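PDB 5T87: CdiI immunity protein from Cupriavidus taiwanensis, which binds the CdiA toxin of its contact-dependent growth inhibition system and so probably neutralises it. Local coordinates for residues 78-83 with 107-112; 14-19 with 29-34. All blocks are in the same frame, centred on the assembly; numbering follows the deposited sequence.

As an example of how a small helical protein is tied together by apolar helix contacts, this immunity protein can be followed from its N terminus. After the opening strand, contact 2 pairs helix 16-22 with helix 25-38, closing a small loop that makes them a hairpin. The chain then runs through helices 42-53 and 60-76 before contact 1 opens at 78-83, and this second loop closes when helix 96-114 returns past the start of helix 82-91. The two closures come in series, neither nesting nor crossing. Their centres lie 23 Å apart on opposite sides of the chain's centre, and residues of both pack on helix 60-76, which links the two ends.

Contact 1: 78-83 with 107-112; sequences HDLDVA and DDLRIF
Leu-80 and Leu-109 meet through methyl groups, with no flat group between them; the one ring in helix segment 107-112, that of Phe-112, belongs to its surroundings. One face of that ring carries Ile-111 CG2, 3.8 Å above the plane and shifted toward the rim, and the carbonyl oxygen of Asp-108 lies in plane at its edge. The contact itself is a small apolar one between the connection after helix 60-76 and helix 96-114, and Arg-113 and Met-114 of that helix extend it by touching Leu-80 and Val-82. Leu-80 CD1 touches Leu-109 CD1 at 3.5 Å, a close methyl-to-methyl approach, and the two side chains meet at a slant. Leu-80 CG is wedged between its own backbone N and carbonyl carbon (chi1 84°), and from there the extended second torsion carries CD1 inward. The other branch of Leu-109 is more loosely engaged: CD2 comes 4.3 Å from the carbonyl oxygen of Val-82, in the first turn of the next helix. Both leucines are buried, whereas Val-82 is partly exposed. Asp-81, just before Val-82, is at the N-cap position of helix 82-91. Both leucines also pack on Ala-74 of helix 60-76, and Trp-42 of helix 42-53 touches Leu-80. Helix 96-114 is shared with the partner protein: Asp-108 forms salt bridges with Arg-23 and Arg-50 of the CdiA toxin chain, while its neighbour Leu-109 joins the loop after helix 60-76 to the C-terminal helix.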
loop_
_atom_site.group_PDB
_atom_site.type_symbol
_atom_site.label_atom_id
_atom_site.label_comp_id
_atom_site.label_asym_id
_atom_site.label_seq_id
_atom_site.Cartn_x
_atom_site.Cartn_y
_atom_site.Cartn_z
ATOM N N HIS A 78 0.677 -13.761 8.062
ATOM C CA HIS A 78 1.418 -15.012 7.794
ATOM C C HIS A 78 0.552 -16.057 7.105
ATOM O O HIS A 78 1.024 -16.755 6.217
ATOM C CB HIS A 78 2.047 -15.608 9.071
ATOM C CG HIS A 78 3.192 -16.558 8.808
ATOM N ND1 HIS A 78 3.016 -17.827 8.278
ATOM C CD2 HIS A 78 4.527 -16.427 9.020
ATOM C CE1 HIS A 78 4.190 -18.427 8.169
ATOM N NE2 HIS A 78 5.123 -17.600 8.612
ATOM N N ASP A 79 -0.721 -16.129 7.483
ATOM C CA ASP A 79 -1.618 -17.195 7.003
ATOM C C ASP A 79 -2.529 -16.789 5.843
ATOM O O ASP A 79 -3.650 -17.304 5.714
ATOM C CB ASP A 79 -2.438 -17.782 8.167
ATOM C CG ASP A 79 -3.394 -16.781 8.807
ATOM O OD1 ASP A 79 -3.541 -15.621 8.332
ATOM O OD2 ASP A 79 -4.005 -17.182 9.818
ATOM N N LEU A 80 -2.068 -15.865 5.002
ATOM C CA LEU A 80 -2.766 -15.618 3.748
ATOM C C LEU A 80 -2.786 -16.882 2.859
ATOM O O LEU A 80 -1.921 -17.751 2.965
ATOM C CB LEU A 80 -2.151 -14.442 2.972
ATOM C CG LEU A 80 -0.935 -14.743 2.094
ATOM C CD1 LEU A 80 -0.499 -13.509 1.333
ATOM C CD2 LEU A 80 0.222 -15.274 2.919
ATOM N N ASP A 81 -3.792 -16.953 1.996
ATOM C CA ASP A 81 -3.831 -17.888 0.885
ATOM C C ASP A 81 -3.007 -17.302 -0.264
ATOM O O ASP A 81 -3.489 -16.462 -1.005
ATOM C CB ASP A 81 -5.290 -18.112 0.465
ATOM C CG ASP A 81 -5.480 -19.341 -0.394
ATOM O OD1 ASP A 81 -4.536 -19.748 -1.095
ATOM O OD2 ASP A 81 -6.597 -19.899 -0.382
ATOM N N VAL A 82 -1.767 -17.756 -0.396
ATOM C CA VAL A 82 -0.807 -17.167 -1.328
ATOM C C VAL A 82 -1.282 -17.323 -2.764
ATOM O O VAL A 82 -1.249 -16.380 -3.537
ATOM C CB VAL A 82 0.596 -17.814 -1.194
ATOM C CG1 VAL A 82 1.550 -17.296 -2.268
ATOM C CG2 VAL A 82 1.182 -17.574 0.197
ATOM N N ALA A 83 -1.708 -18.526 -3.119
ATOM C CA ALA A 83 -2.196 -18.800 -4.474
ATOM C C ALA A 83 -3.387 -17.919 -4.854
ATOM O O ALA A 83 -3.481 -17.502 -6.002
ATOM C CB ALA A 83 -2.565 -20.273 -4.632
ATOM N N ASP A 107 5.024 -7.151 -5.838
ATOM C CA ASP A 107 6.302 -6.907 -5.153
ATOM C C ASP A 107 6.167 -7.231 -3.665
ATOM O O ASP A 107 7.019 -7.906 -3.108
ATOM C CB ASP A 107 6.773 -5.444 -5.318
ATOM C CG ASP A 107 7.402 -5.158 -6.690
ATOM O OD1 ASP A 107 7.421 -6.066 -7.550
ATOM O OD2 ASP A 107 7.887 -4.013 -6.905
ATOM N N ASP A 108 5.085 -6.758 -3.042
ATOM C CA ASP A 108 4.836 -6.992 -1.617
ATOM C C ASP A 108 4.642 -8.478 -1.320
ATOM O O ASP A 108 5.199 -8.997 -0.349
ATOM C CB ASP A 108 3.637 -6.154 -1.107
ATOM C CG ASP A 108 3.902 -4.635 -1.154
ATOM O OD1 ASP A 108 5.011 -4.223 -1.578
ATOM O OD2 ASP A 108 3.004 -3.852 -0.756
ATOM N N LEU A 109 3.888 -9.161 -2.179
ATOM C CA LEU A 109 3.647 -10.597 -2.030
ATOM C C LEU A 109 4.940 -11.405 -2.130
ATOM O O LEU A 109 5.258 -12.191 -1.234
ATOM C CB LEU A 109 2.657 -11.096 -3.084
ATOM C CG LEU A 109 2.091 -12.506 -2.884
ATOM C CD1 LEU A 109 1.332 -12.608 -1.568
ATOM C CD2 LEU A 109 1.193 -12.911 -4.050
ATOM N N ARG A 110 5.689 -11.164 -3.201
ATOM C CA ARG A 110 6.909 -11.917 -3.492
ATOM C C ARG A 110 7.995 -11.751 -2.407
ATOM O O ARG A 110 8.737 -12.692 -2.114
ATOM C CB ARG A 110 7.472 -11.518 -4.865
ATOM C CG ARG A 110 6.526 -11.735 -6.055
ATOM C CD ARG A 110 6.561 -13.158 -6.594
ATOM N NE ARG A 110 5.419 -13.518 -7.457
ATOM C CZ ARG A 110 5.243 -13.141 -8.733
ATOM N NH1 ARG A 110 4.167 -13.569 -9.405
ATOM N NH2 ARG A 110 6.118 -12.330 -9.344
ATOM N N ILE A 111 8.076 -10.565 -1.812
ATOM C CA ILE A 111 9.093 -10.264 -0.807
ATOM C C ILE A 111 8.716 -10.915 0.524
ATOM O O ILE A 111 9.470 -11.726 1.070
ATOM C CB ILE A 111 9.260 -8.731 -0.613
ATOM C CG1 ILE A 111 9.936 -8.083 -1.838
ATOM C CG2 ILE A 111 10.011 -8.408 0.676
ATOM C CD1 ILE A 111 11.449 -8.199 -1.892
ATOM N N PHE A 112 7.555 -10.537 1.042
ATOM C CA PHE A 112 7.161 -10.910 2.395
ATOM C C PHE A 112 6.665 -12.336 2.524
ATOM O O PHE A 112 6.650 -12.868 3.628
ATOM C CB PHE A 112 6.110 -9.928 2.941
ATOM C CG PHE A 112 6.691 -8.609 3.315
ATOM C CD1 PHE A 112 7.274 -8.430 4.560
ATOM C CD2 PHE A 112 6.707 -7.560 2.411
ATOM C CE1 PHE A 112 7.853 -7.218 4.907
ATOM C CE2 PHE A 112 7.284 -6.345 2.750
ATOM C CZ PHE A 112 7.862 -6.174 4.000
#

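Contact 2: 14-19 with 29-34; sequences AEIDHV and ADACLS
This is plain apolar packing between the two arms of a helical hairpin near the N terminus, where Ile-16 and Val-19 of helix 16-22 meet Ala-31 of helix 25-38. It exemplifies a common principle, that a small side chain lets two helices come close. The CA atoms of Ile-16 and Ala-31 are 6.1 Å apart, a spacing that the single methyl of an alanine readily accommodates. Ala-31 CB points at the facing helix and is met by two branched residues one helical turn apart. From one of them comes the end of a side chain, Ile-16 CD1, 4.1 Å from Ala-31 CB and equally far from its CA, so that the isoleucine tip lies against the backbone as well as the methyl. From the other comes Val-19 CG1, 4.0 Å from Ala-31 CB. The two methyls, Ile-16 CD1 and Val-19 CG1, are 6.3 Å apart, and the alanine methyl touches both. In Val-19 the branch that reaches across is the one trans to the main-chain nitrogen (chi1 171°). Ile-16 leaves its helix obliquely, with CG1 trans to the carbonyl carbon (chi1 -69°), and the second torsion (chi2 -79°) then bends CD1 toward Ala-31. Ile-16 and Ala-31 are buried, while Val-19 retains some exposure. Close by, Ser-34 OG is hydrogen-bonded to the backbone N of Ile-11, tying the loop before helix 16-22 to helix 25-38, and Ile-11 also packs on Ile-16. A salt bridge from Asp-17 to Arg-48 joins the short helix to helix 42-53. Helix 25-38 meanwhile packs through Ala-29, Cys-32 and Leu-33 on helix 60-76, so the hairpin forms one end of the helical array.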
loop_
_atom_site.group_PDB
_atom_site.type_symbol
_atom_site.label_atom_id
_atom_site.label_comp_id
_atom_site.label_asym_id
_atom_site.label_seq_id
_atom_site.Cartn_x
_atom_site.Cartn_y
_atom_site.Cartn_z
ATOM N N ALA A 14 -17.060 -3.682 12.887
ATOM C CA ALA A 14 -18.523 -3.629 12.753
ATOM C C ALA A 14 -19.077 -2.512 11.860
ATOM O O ALA A 14 -20.194 -2.612 11.372
ATOM C CB ALA A 14 -19.156 -3.531 14.137
ATOM N N GLU A 15 -18.315 -1.448 11.661
ATOM C CA GLU A 15 -18.797 -0.297 10.883
ATOM C C GLU A 15 -18.376 -0.343 9.416
ATOM O O GLU A 15 -18.898 0.414 8.602
ATOM C CB GLU A 15 -18.345 1.007 11.553
ATOM C CG GLU A 15 -18.882 1.155 12.979
ATOM C CD GLU A 15 -18.445 2.433 13.689
ATOM O OE1 GLU A 15 -17.812 3.326 13.064
ATOM O OE2 GLU A 15 -18.750 2.550 14.899
ATOM N N ILE A 16 -17.478 -1.264 9.077
ATOM C CA ILE A 16 -16.775 -1.254 7.795
ATOM C C ILE A 16 -17.712 -1.418 6.591
ATOM O O ILE A 16 -17.655 -0.631 5.640
ATOM C CB ILE A 16 -15.669 -2.341 7.776
ATOM C CG1 ILE A 16 -14.527 -1.972 8.730
ATOM C CG2 ILE A 16 -15.109 -2.576 6.371
ATOM C CD1 ILE A 16 -13.547 -0.947 8.196
ATOM N N ASP A 17 -18.566 -2.432 6.633
ATOM C CA ASP A 17 -19.444 -2.737 5.499
ATOM C C ASP A 17 -20.437 -1.621 5.190
ATOM O O ASP A 17 -20.771 -1.398 4.027
ATOM C CB ASP A 17 -20.192 -4.052 5.726
ATOM C CG ASP A 17 -19.274 -5.250 5.733
ATOM O OD1 ASP A 17 -18.328 -5.295 4.920
ATOM O OD2 ASP A 17 -19.498 -6.161 6.557
ATOM N N HIS A 18 -20.901 -0.929 6.227
ATOM C CA HIS A 18 -21.744 0.240 6.032
ATOM C C HIS A 18 -20.967 1.361 5.323
ATOM O O HIS A 18 -21.472 1.975 4.388
ATOM C CB HIS A 18 -22.338 0.738 7.350
ATOM C CG HIS A 18 -23.217 1.937 7.175
ATOM N ND1 HIS A 18 -22.968 3.149 7.793
ATOM C CD2 HIS A 18 -24.309 2.132 6.394
ATOM C CE1 HIS A 18 -23.890 4.025 7.433
ATOM N NE2 HIS A 18 -24.711 3.436 6.580
ATOM N N VAL A 19 -19.735 1.600 5.752
ATOM C CA VAL A 19 -18.897 2.626 5.148
ATOM C C VAL A 19 -18.634 2.322 3.674
ATOM O O VAL A 19 -18.582 3.234 2.849
ATOM C CB VAL A 19 -17.551 2.758 5.887
ATOM C CG1 VAL A 19 -16.588 3.669 5.139
ATOM C CG2 VAL A 19 -17.761 3.274 7.306
ATOM N N ALA A 29 -11.620 5.037 1.371
ATOM C CA ALA A 29 -10.177 4.888 1.459
ATOM C C ALA A 29 -9.772 4.560 2.888
ATOM O O ALA A 29 -8.921 3.702 3.121
ATOM C CB ALA A 29 -9.497 6.160 1.006
ATOM N N ASP A 30 -10.396 5.241 3.844
ATOM C CA ASP A 30 -10.091 5.011 5.242
ATOM C C ASP A 30 -10.411 3.587 5.633
ATOM O O ASP A 30 -9.637 2.964 6.323
ATOM C CB ASP A 30 -10.851 5.988 6.146
ATOM C CG ASP A 30 -10.329 7.401 6.047
ATOM O OD1 ASP A 30 -9.286 7.622 5.393
ATOM O OD2 ASP A 30 -10.986 8.295 6.615
ATOM N N ALA A 31 -11.549 3.084 5.176
ATOM C CA ALA A 31 -11.953 1.690 5.426
ATOM C C ALA A 31 -10.955 0.696 4.834
ATOM O O ALA A 31 -10.457 -0.181 5.543
ATOM C CB ALA A 31 -13.340 1.436 4.870
ATOM N N CYS A 32 -10.637 0.863 3.552
ATOM C CA CYS A 32 -9.614 0.046 2.913
ATOM C C CYS A 32 -8.322 0.051 3.687
ATOM O O CYS A 32 -7.725 -0.984 3.906
ATOM C CB CYS A 32 -9.359 0.504 1.485
ATOM S SG CYS A 32 -10.776 0.172 0.402
ATOM N N LEU A 33 -7.884 1.217 4.130
ATOM C CA LEU A 33 -6.631 1.282 4.874
ATOM C C LEU A 33 -6.733 0.733 6.291
ATOM O O LEU A 33 -5.774 0.133 6.779
ATOM C CB LEU A 33 -6.082 2.691 4.890
ATOM C CG LEU A 33 -5.420 3.103 3.581
ATOM C CD1 LEU A 33 -5.219 4.617 3.597
ATOM C CD2 LEU A 33 -4.100 2.362 3.348
ATOM N N SER A 34 -7.877 0.912 6.946
ATOM C CA SER A 34 -8.075 0.324 8.265
ATOM C C SER A 34 -7.963 -1.218 8.185
ATOM O O SER A 34 -7.334 -1.869 9.039
ATOM C CB SER A 34 -9.419 0.746 8.844
ATOM O OG SER A 34 -9.474 0.426 10.227
#